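Local coordinates for protein 401aa long hypothetical glucose-1-phosphate thymidylyltransferase (Sulfolobus tokodaii, PDB 2GGO) that probably carries out two late steps of nucleotide-sugar synthesis, acting as both sugar-1-phosphate nucleotidylyltransferase and acetyltransferase on the way to UDP-N-acetylglucosamine and UDP-N-acetylgalactosamine, at residues G210-V218 against I348-F358; N234-V245 against E252-V263. All blocks are in the same frame, centred on the assembly; numbering follows the deposited sequence.

Contact 1 joins the two halves of the enzyme. It packs the start of helix 212-225, at the end of the nucleotidyltransferase part, on residues 348-358. Contact 2 lies wholly within the repeat part, where 234-245 and 252-263 are successive turns of a left-handed beta-helix. Contact 1 is partly buried, its centre about 11 Å from that of the chain, and depends on rings and aliphatic groups. Contact 2 lies further out, its centre at about 28 Å, with more residues exposed. It is held by a ladder of backbone hydrogen bonds, with branched aliphatic side chains on one side and charged or polar ones on the other. Helix 212-225 also reaches contact 2 through Leu223 and Asp224.

Contact 1. Residues G210-V218 against I348-F358; sequences GKPWNIIDV and ISSGRRKLGAF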
loop_
_atom_site.group_PDB
_atom_site.type_symbol
_atom_site.label_atom_id
_atom_site.label_comp_id
_atom_site.label_asym_id
_atom_site.label_seq_id
_atom_site.Cartn_x
_atom_site.Cartn_y
_atom_site.Cartn_z
ATOM N N GLY A 210 -0.934 -3.753 4.227
ATOM C CA GLY A 210 -1.768 -4.938 4.329
ATOM C C GLY A 210 -3.228 -4.690 4.653
ATOM O O GLY A 210 -4.017 -5.624 4.763
ATOM N N LYS A 211 -3.601 -3.434 4.830
ATOM C CA LYS A 211 -5.007 -3.097 5.075
ATOM C C LYS A 211 -5.276 -1.715 4.502
ATOM O O LYS A 211 -4.341 -0.906 4.361
ATOM C CB LYS A 211 -5.342 -3.284 6.568
ATOM C CG LYS A 211 -5.352 -4.798 6.966
ATOM C CD LYS A 211 -5.693 -5.051 8.409
ATOM C CE LYS A 211 -4.545 -4.648 9.341
ATOM N NZ LYS A 211 -3.992 -5.819 10.090
ATOM N N PRO A 212 -6.536 -1.439 4.050
ATOM C CA PRO A 212 -6.712 -0.255 3.182
ATOM C C PRO A 212 -6.323 1.045 3.853
ATOM O O PRO A 212 -5.749 1.923 3.205
ATOM C CB PRO A 212 -8.205 -0.294 2.783
ATOM C CG PRO A 212 -8.644 -1.668 3.085
ATOM C CD PRO A 212 -7.812 -2.141 4.262
ATOM N N TRP A 213 -6.533 1.147 5.152
ATOM C CA TRP A 213 -6.085 2.351 5.809
ATOM C C TRP A 213 -4.596 2.572 5.791
ATOM O O TRP A 213 -4.183 3.715 5.927
ATOM C CB TRP A 213 -6.637 2.496 7.208
ATOM C CG TRP A 213 -6.382 1.380 8.066
ATOM C CD1 TRP A 213 -5.329 1.254 8.893
ATOM C CD2 TRP A 213 -7.169 0.167 8.211
ATOM N NE1 TRP A 213 -5.374 0.021 9.536
ATOM C CE2 TRP A 213 -6.516 -0.638 9.156
ATOM C CE3 TRP A 213 -8.357 -0.307 7.631
ATOM C CZ2 TRP A 213 -7.001 -1.880 9.545
ATOM C CZ3 TRP A 213 -8.842 -1.547 8.026
ATOM C CH2 TRP A 213 -8.171 -2.312 8.977
ATOM N N ASN A 214 -3.780 1.513 5.616
ATOM C CA ASN A 214 -2.318 1.681 5.480
ATOM C C ASN A 214 -1.921 2.457 4.266
ATOM O O ASN A 214 -0.874 3.045 4.255
ATOM C CB ASN A 214 -1.525 0.383 5.515
ATOM C CG ASN A 214 -1.788 -0.459 6.768
ATOM O OD1 ASN A 214 -1.808 0.036 7.907
ATOM N ND2 ASN A 214 -1.933 -1.749 6.567
ATOM N N ILE A 215 -2.761 2.521 3.242
ATOM C CA ILE A 215 -2.519 3.469 2.148
ATOM C C ILE A 215 -2.456 4.930 2.638
ATOM O O ILE A 215 -1.666 5.754 2.138
ATOM C CB ILE A 215 -3.580 3.291 1.020
ATOM C CG1 ILE A 215 -3.704 1.817 0.622
ATOM C CG2 ILE A 215 -3.287 4.226 -0.162
ATOM C CD1 ILE A 215 -4.523 1.561 -0.679
ATOM N N ILE A 216 -3.306 5.249 3.622
ATOM C CA ILE A 216 -3.225 6.554 4.294
ATOM C C ILE A 216 -1.912 6.654 5.106
ATOM O O ILE A 216 -1.147 7.559 4.931
ATOM C CB ILE A 216 -4.477 6.899 5.154
ATOM C CG1 ILE A 216 -5.764 6.772 4.293
ATOM C CG2 ILE A 216 -4.373 8.349 5.523
ATOM C CD1 ILE A 216 -7.143 6.602 5.074
ATOM N N ASP A 217 -1.683 5.721 5.998
ATOM C CA ASP A 217 -0.409 5.596 6.687
ATOM C C ASP A 217 0.798 5.931 5.772
ATOM O O ASP A 217 1.458 6.973 5.970
ATOM C CB ASP A 217 -0.297 4.171 7.257
ATOM C CG ASP A 217 -1.356 3.871 8.272
ATOM O OD1 ASP A 217 -2.008 4.836 8.705
ATOM O OD2 ASP A 217 -1.578 2.688 8.642
ATOM N N VAL A 218 1.087 5.127 4.748
ATOM C CA VAL A 218 2.349 5.437 3.991
ATOM C C VAL A 218 2.358 6.754 3.229
ATOM O O VAL A 218 3.415 7.404 3.000
ATOM C CB VAL A 218 2.830 4.270 3.059
ATOM C CG1 VAL A 218 3.033 3.032 3.872
ATOM C CG2 VAL A 218 1.772 3.983 2.036
ATOM N N ILE A 348 -12.838 -6.153 11.211
ATOM C CA ILE A 348 -11.705 -5.888 12.062
ATOM C C ILE A 348 -11.579 -4.412 12.341
ATOM O O ILE A 348 -12.026 -3.599 11.539
ATOM C CB ILE A 348 -10.402 -6.453 11.464
ATOM C CG1 ILE A 348 -9.985 -5.674 10.227
ATOM C CG2 ILE A 348 -10.541 -7.976 11.114
ATOM C CD1 ILE A 348 -8.578 -5.906 9.857
ATOM N N SER A 349 -10.955 -4.074 13.461
ATOM C CA SER A 349 -10.817 -2.710 13.803
ATOM C C SER A 349 -9.679 -2.121 13.099
ATOM O O SER A 349 -8.627 -2.713 13.005
ATOM C CB SER A 349 -10.538 -2.486 15.266
ATOM O OG SER A 349 -9.985 -1.161 15.396
ATOM N N SER A 350 -9.861 -0.879 12.703
ATOM C CA SER A 350 -8.858 -0.188 11.974
ATOM C C SER A 350 -7.855 0.437 12.907
ATOM O O SER A 350 -6.818 0.934 12.472
ATOM C CB SER A 350 -9.547 0.924 11.192
ATOM O OG SER A 350 -9.972 1.914 12.096
ATOM N N GLY A 351 -8.194 0.487 14.187
ATOM C CA GLY A 351 -7.386 1.250 15.131
ATOM C C GLY A 351 -7.647 2.742 15.081
ATOM O O GLY A 351 -7.021 3.500 15.818
ATOM N N ARG A 352 -8.589 3.176 14.237
ATOM C CA ARG A 352 -8.810 4.597 14.040
ATOM C C ARG A 352 -10.198 4.976 14.506
ATOM O O ARG A 352 -11.172 4.294 14.225
ATOM C CB ARG A 352 -8.580 4.998 12.595
ATOM C CG ARG A 352 -7.155 4.779 12.083
ATOM C CD ARG A 352 -7.122 4.901 10.567
ATOM N NE ARG A 352 -7.587 6.219 10.109
ATOM C CZ ARG A 352 -6.827 7.197 9.611
ATOM N NH1 ARG A 352 -5.508 7.048 9.477
ATOM N NH2 ARG A 352 -7.396 8.355 9.259
ATOM N N ARG A 353 -10.237 6.063 15.252
ATOM C CA ARG A 353 -11.452 6.618 15.806
ATOM C C ARG A 353 -12.155 7.352 14.672
ATOM O O ARG A 353 -13.391 7.307 14.579
ATOM C CB ARG A 353 -11.112 7.611 16.942
ATOM C CG ARG A 353 -12.335 8.045 17.821
ATOM C CD ARG A 353 -12.240 9.521 18.337
ATOM N NE ARG A 353 -13.526 9.963 18.885
ATOM C CZ ARG A 353 -13.994 11.218 18.863
ATOM N NH1 ARG A 353 -13.280 12.203 18.309
ATOM N NH2 ARG A 353 -15.197 11.476 19.401
ATOM N N LYS A 354 -11.345 8.027 13.855
ATOM C CA LYS A 354 -11.758 8.658 12.552
ATOM C C LYS A 354 -11.306 7.884 11.279
ATOM O O LYS A 354 -10.099 7.755 10.936
ATOM C CB LYS A 354 -11.270 10.093 12.448
ATOM C CG LYS A 354 -11.886 11.031 13.502
ATOM C CD LYS A 354 -12.227 12.337 12.838
ATOM C CE LYS A 354 -13.320 13.071 13.552
ATOM N NZ LYS A 354 -12.599 14.035 14.416
ATOM N N LEU A 355 -12.289 7.367 10.570
ATOM C CA LEU A 355 -12.019 6.628 9.368
ATOM C C LEU A 355 -13.262 6.768 8.495
ATOM O O LEU A 355 -14.356 6.533 8.945
ATOM C CB LEU A 355 -11.732 5.156 9.681
ATOM C CG LEU A 355 -11.431 4.331 8.408
ATOM C CD1 LEU A 355 -10.149 4.886 7.742
ATOM C CD2 LEU A 355 -11.273 2.900 8.778
ATOM N N GLY A 356 -13.084 7.248 7.277
ATOM C CA GLY A 356 -14.181 7.301 6.347
ATOM C C GLY A 356 -14.200 6.062 5.502
ATOM O O GLY A 356 -14.319 4.934 6.026
ATOM N N ALA A 357 -14.174 6.272 4.198
ATOM C CA ALA A 357 -14.555 5.240 3.277
ATOM C C ALA A 357 -13.457 4.766 2.338
ATOM O O ALA A 357 -12.519 5.479 2.103
ATOM C CB ALA A 357 -15.843 5.683 2.511
ATOM N N PHE A 358 -13.616 3.548 1.789
ATOM C CA PHE A 358 -12.730 3.020 0.745
ATOM C C PHE A 358 -13.479 2.776 -0.586
ATOM O O PHE A 358 -14.322 1.899 -0.687
ATOM C CB PHE A 358 -12.086 1.752 1.277
ATOM C CG PHE A 358 -11.408 1.957 2.597
ATOM C CD1 PHE A 358 -10.243 2.668 2.665
ATOM C CD2 PHE A 358 -11.944 1.463 3.779
ATOM C CE1 PHE A 358 -9.597 2.890 3.856
ATOM C CE2 PHE A 358 -11.275 1.661 4.964
ATOM C CZ PHE A 358 -10.092 2.376 4.997
#
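The first turn of helix 212-225 faces residues 348-358, with the CA atoms of Trp213 and Ser350 7.2 Å apart. Trp213 CG sits between the backbone N and the carbonyl carbon (chi1 55°), which lays the indole against Ser350. Ser350 lies over one face of the indole, its CA 3.7 Å from the centroid of the six-membered ring of Trp213 in a CH-pi contact. Lys211 CB, from the same segment, lies over the opposite face near the rim. At the indole edge, Ile348 CD1 comes within 3.7 Å of Trp213 CH2. Pro212 CB stands over the Phe358 ring, 3.7 Å from its centroid and 16° off the normal. With an alanine in place of Trp213, a gap would probably open between Ser350 and Lys211, and Ile348 would lose its aromatic neighbour. Ser350 OG accepts from Arg352 N in an ST turn. Arg352 grips Lys354 O side-on through NE and NH2, and NH2 also forms a salt bridge with Asp314. The contact docks the helix on the 340-349 hairpin, the loop that leads back from it, and strand 358-359 of the beta-helix. Strand 340-343 adds Val341 against Trp213, and strand 316-317 adds Val316 against Ile216 and Phe358.

Contact 2. Residues N234-V245 against E252-V263; sequences NVEDNVKIKGKV and EIKSGTYIEGPV
Val239 and Ile253 meet inside a left-handed parallel beta-helix, the fold of hexapeptide-repeat proteins, in which these segments are neighbouring turns. Their side chains cross at about a right angle, with Val239 CG1 3.6 Å from Ile253 CG2. Val245 crosses Ile259 at a slant, its CG2 3.6 Å from Ile259 CG2. Both contacts are diagonal. In register, Val235 stacks over Ile253 and Ile241 over Ile259, and Ile265 touches Ile253 and Ile259. Strand 258-260 runs parallel to 240-242, and Ile259 bonds across through both its N, to Lys240 O, and its O, from Lys242 N. The other side of the sheet is polar. Lys240 and Tyr258 lie side by side, with Lys240 CB 3.5 Å from Tyr258 CD1. Tyr258 CG is anti to the backbone N (chi1 -160°), and the ring extends beside the aliphatic part of Lys240. Asn234 and Glu252 are also side by side, their amide and carboxylate planes 12° apart. The Glu236 carboxylate is turned 72° from that of Glu252. Glu236 OE1 takes the Ser255 N-H at 3.1 Å, on the anti side and out of the carboxylate plane. Lys242 slants across Tyr258 and donates from NZ to Tyr258 OH at 2.9 Å.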
loop_
_atom_site.group_PDB
_atom_site.type_symbol
_atom_site.label_atom_id
_atom_site.label_comp_id
_atom_site.label_asym_id
_atom_site.label_seq_id
_atom_site.Cartn_x
_atom_site.Cartn_y
_atom_site.Cartn_z
ATOM N N ASN A 234 -0.057 26.834 -11.414
ATOM C CA ASN A 234 -0.589 28.171 -11.535
ATOM C C ASN A 234 -1.518 28.405 -10.368
ATOM O O ASN A 234 -2.430 27.621 -10.164
ATOM C CB ASN A 234 -1.347 28.283 -12.857
ATOM C CG ASN A 234 -2.236 29.508 -12.930
ATOM O OD1 ASN A 234 -1.798 30.631 -12.619
ATOM N ND2 ASN A 234 -3.501 29.309 -13.366
ATOM N N VAL A 235 -1.263 29.444 -9.584
ATOM C CA VAL A 235 -2.088 29.797 -8.434
ATOM C C VAL A 235 -2.602 31.209 -8.611
ATOM O O VAL A 235 -1.810 32.151 -8.780
ATOM C CB VAL A 235 -1.301 29.715 -7.123
ATOM C CG1 VAL A 235 -2.162 30.134 -5.942
ATOM C CG2 VAL A 235 -0.763 28.323 -6.931
ATOM N N GLU A 236 -3.929 31.363 -8.576
ATOM C CA GLU A 236 -4.551 32.636 -8.878
ATOM C C GLU A 236 -4.461 33.476 -7.648
ATOM O O GLU A 236 -3.967 33.013 -6.616
ATOM C CB GLU A 236 -6.016 32.453 -9.236
ATOM C CG GLU A 236 -6.265 31.697 -10.516
ATOM C CD GLU A 236 -7.743 31.674 -10.914
ATOM O OE1 GLU A 236 -8.633 31.983 -10.077
ATOM O OE2 GLU A 236 -8.011 31.328 -12.097
ATOM N N ASP A 237 -4.947 34.709 -7.735
ATOM C CA ASP A 237 -4.984 35.534 -6.550
ATOM C C ASP A 237 -6.085 35.088 -5.584
ATOM O O ASP A 237 -7.038 34.418 -5.969
ATOM C CB ASP A 237 -4.986 37.044 -6.851
ATOM C CG ASP A 237 -6.145 37.477 -7.691
ATOM O OD1 ASP A 237 -7.100 36.699 -7.876
ATOM O OD2 ASP A 237 -6.115 38.625 -8.177
ATOM N N ASN A 238 -5.902 35.438 -4.318
ATOM C CA ASN A 238 -6.771 35.011 -3.238
ATOM C C ASN A 238 -6.829 33.538 -2.958
ATOM O O ASN A 238 -7.887 33.008 -2.690
ATOM C CB ASN A 238 -8.171 35.573 -3.415
ATOM C CG ASN A 238 -8.173 37.033 -3.262
ATOM O OD1 ASN A 238 -8.279 37.787 -4.238
ATOM N ND2 ASN A 238 -7.960 37.474 -2.036
ATOM N N VAL A 239 -5.678 32.893 -3.021
ATOM C CA VAL A 239 -5.549 31.555 -2.531
ATOM C C VAL A 239 -4.702 31.688 -1.274
ATOM O O VAL A 239 -3.704 32.363 -1.296
ATOM C CB VAL A 239 -4.942 30.647 -3.599
ATOM C CG1 VAL A 239 -4.823 29.236 -3.079
ATOM C CG2 VAL A 239 -5.802 30.656 -4.840
ATOM N N LYS A 240 -5.134 31.141 -0.143
ATOM C CA LYS A 240 -4.310 31.179 1.042
ATOM C C LYS A 240 -3.575 29.864 1.174
ATOM O O LYS A 240 -4.202 28.793 1.127
ATOM C CB LYS A 240 -5.129 31.426 2.304
ATOM C CG LYS A 240 -4.335 31.453 3.639
ATOM C CD LYS A 240 -3.565 32.805 3.791
ATOM C CE LYS A 240 -3.677 33.416 5.196
ATOM N NZ LYS A 240 -4.994 34.102 5.376
ATOM N N ILE A 241 -2.250 29.932 1.361
ATOM C CA ILE A 241 -1.472 28.732 1.671
ATOM C C ILE A 241 -0.698 28.794 2.988
ATOM O O ILE A 241 0.054 29.730 3.238
ATOM C CB ILE A 241 -0.525 28.380 0.541
ATOM C CG1 ILE A 241 -1.278 28.385 -0.788
ATOM C CG2 ILE A 241 0.114 27.046 0.822
ATOM C CD1 ILE A 241 -0.408 28.198 -2.009
ATOM N N LYS A 242 -0.894 27.782 3.818
ATOM C CA LYS A 242 -0.119 27.571 5.035
ATOM C C LYS A 242 0.623 26.215 5.013
ATOM O O LYS A 242 0.099 25.206 4.531
ATOM C CB LYS A 242 -1.020 27.663 6.263
ATOM C CG LYS A 242 -1.525 29.068 6.546
ATOM C CD LYS A 242 -2.973 29.029 6.965
ATOM C CE LYS A 242 -3.391 30.301 7.681
ATOM N NZ LYS A 242 -4.202 29.931 8.880
ATOM N N GLY A 243 1.865 26.206 5.510
ATOM C CA GLY A 243 2.570 24.944 5.734
ATOM C C GLY A 243 3.116 24.381 4.467
ATOM O O GLY A 243 3.238 25.100 3.494
ATOM N N LYS A 244 3.428 23.091 4.474
ATOM C CA LYS A 244 4.016 22.403 3.306
ATOM C C LYS A 244 3.010 22.105 2.224
ATOM O O LYS A 244 2.065 21.361 2.461
ATOM C CB LYS A 244 4.648 21.079 3.713
ATOM C CG LYS A 244 5.538 20.472 2.627
ATOM C CD LYS A 244 5.783 18.999 2.845
ATOM C CE LYS A 244 6.759 18.775 3.955
ATOM N NZ LYS A 244 7.648 17.623 3.649
ATOM N N VAL A 245 3.236 22.633 1.027
ATOM C CA VAL A 245 2.355 22.347 -0.078
ATOM C C VAL A 245 3.108 22.021 -1.352
ATOM O O VAL A 245 3.863 22.841 -1.845
ATOM C CB VAL A 245 1.383 23.526 -0.310
ATOM C CG1 VAL A 245 0.350 23.174 -1.343
ATOM C CG2 VAL A 245 0.672 23.860 0.994
ATOM N N GLU A 252 -3.719 23.890 -11.389
ATOM C CA GLU A 252 -4.324 25.216 -11.411
ATOM C C GLU A 252 -5.110 25.358 -10.142
ATOM O O GLU A 252 -5.941 24.490 -9.843
ATOM C CB GLU A 252 -5.282 25.335 -12.602
ATOM C CG GLU A 252 -5.592 26.808 -13.000
ATOM C CD GLU A 252 -6.983 27.014 -13.695
ATOM O OE1 GLU A 252 -7.661 25.997 -14.066
ATOM O OE2 GLU A 252 -7.379 28.216 -13.863
ATOM N N ILE A 253 -4.846 26.429 -9.398
ATOM C CA ILE A 253 -5.535 26.732 -8.143
ATOM C C ILE A 253 -6.229 28.104 -8.169
ATOM O O ILE A 253 -5.595 29.135 -8.295
ATOM C CB ILE A 253 -4.581 26.662 -6.963
ATOM C CG1 ILE A 253 -3.708 25.378 -7.064
ATOM C CG2 ILE A 253 -5.342 26.782 -5.703
ATOM C CD1 ILE A 253 -3.071 24.929 -5.804
ATOM N N LYS A 254 -7.550 28.076 -8.049
ATOM C CA LYS A 254 -8.414 29.208 -8.265
ATOM C C LYS A 254 -8.734 29.891 -6.977
ATOM O O LYS A 254 -8.645 29.312 -5.885
ATOM C CB LYS A 254 -9.708 28.749 -8.934
ATOM C CG LYS A 254 -9.461 27.950 -10.199
ATOM C CD LYS A 254 -10.731 27.752 -10.982
ATOM C CE LYS A 254 -10.522 26.977 -12.336
ATOM N NZ LYS A 254 -11.824 26.380 -12.814
ATOM N N SER A 255 -9.086 31.153 -7.121
ATOM C CA SER A 255 -9.241 32.060 -5.995
ATOM C C SER A 255 -10.244 31.537 -4.970
ATOM O O SER A 255 -11.146 30.763 -5.303
ATOM C CB SER A 255 -9.639 33.440 -6.522
ATOM O OG SER A 255 -8.772 33.802 -7.605
ATOM N N GLY A 256 -10.053 31.922 -3.712
ATOM C CA GLY A 256 -10.962 31.500 -2.666
ATOM C C GLY A 256 -10.510 30.200 -2.054
ATOM O O GLY A 256 -10.953 29.836 -0.963
ATOM N N THR A 257 -9.606 29.509 -2.734
ATOM C CA THR A 257 -9.061 28.274 -2.201
ATOM C C THR A 257 -8.188 28.508 -0.979
ATOM O O THR A 257 -7.454 29.474 -0.933
ATOM C CB THR A 257 -8.303 27.511 -3.243
ATOM O OG1 THR A 257 -9.186 27.198 -4.310
ATOM C CG2 THR A 257 -7.743 26.240 -2.672
ATOM N N TYR A 258 -8.306 27.616 0.009
ATOM C CA TYR A 258 -7.609 27.719 1.301
ATOM C C TYR A 258 -6.948 26.387 1.611
ATOM O O TYR A 258 -7.606 25.349 1.675
ATOM C CB TYR A 258 -8.589 28.027 2.420
ATOM C CG TYR A 258 -8.000 28.615 3.703
ATOM C CD1 TYR A 258 -7.923 29.998 3.887
ATOM C CD2 TYR A 258 -7.574 27.790 4.751
ATOM C CE1 TYR A 258 -7.446 30.549 5.071
ATOM C CE2 TYR A 258 -7.093 28.343 5.960
ATOM C CZ TYR A 258 -7.034 29.716 6.093
ATOM O OH TYR A 258 -6.579 30.283 7.246
ATOM N N ILE A 259 -5.624 26.412 1.776
ATOM C CA ILE A 259 -4.821 25.184 1.901
ATOM C C ILE A 259 -4.107 25.239 3.244
ATOM O O ILE A 259 -3.419 26.199 3.530
ATOM C CB ILE A 259 -3.844 25.060 0.667
ATOM C CG1 ILE A 259 -4.641 25.013 -0.646
ATOM C CG2 ILE A 259 -2.931 23.870 0.747
ATOM C CD1 ILE A 259 -3.738 25.023 -1.913
ATOM N N GLU A 260 -4.353 24.269 4.109
ATOM C CA GLU A 260 -3.573 24.127 5.327
ATOM C C GLU A 260 -2.700 22.903 5.122
ATOM O O GLU A 260 -3.205 21.805 5.030
ATOM C CB GLU A 260 -4.482 24.036 6.581
ATOM C CG GLU A 260 -5.290 25.353 6.831
ATOM C CD GLU A 260 -6.323 25.299 7.969
ATOM O OE1 GLU A 260 -6.948 24.222 8.159
ATOM O OE2 GLU A 260 -6.516 26.356 8.670
ATOM N N GLY A 261 -1.380 23.098 4.967
ATOM C CA GLY A 261 -0.486 22.000 4.601
ATOM C C GLY A 261 -0.271 21.126 5.813
ATOM O O GLY A 261 -0.557 21.554 6.942
ATOM N N PRO A 262 0.305 19.925 5.624
ATOM C CA PRO A 262 0.878 19.374 4.398
ATOM C C PRO A 262 -0.134 18.818 3.392
ATOM O O PRO A 262 -1.012 18.043 3.758
ATOM C CB PRO A 262 1.784 18.246 4.894
ATOM C CG PRO A 262 1.246 17.865 6.168
ATOM C CD PRO A 262 0.465 19.001 6.759
ATOM N N VAL A 263 0.040 19.224 2.142
ATOM C CA VAL A 263 -0.849 18.853 1.085
ATOM C C VAL A 263 -0.065 18.597 -0.166
ATOM O O VAL A 263 0.815 19.375 -0.539
ATOM C CB VAL A 263 -1.825 20.010 0.854
ATOM C CG1 VAL A 263 -2.409 20.004 -0.527
ATOM C CG2 VAL A 263 -2.876 20.004 1.950
#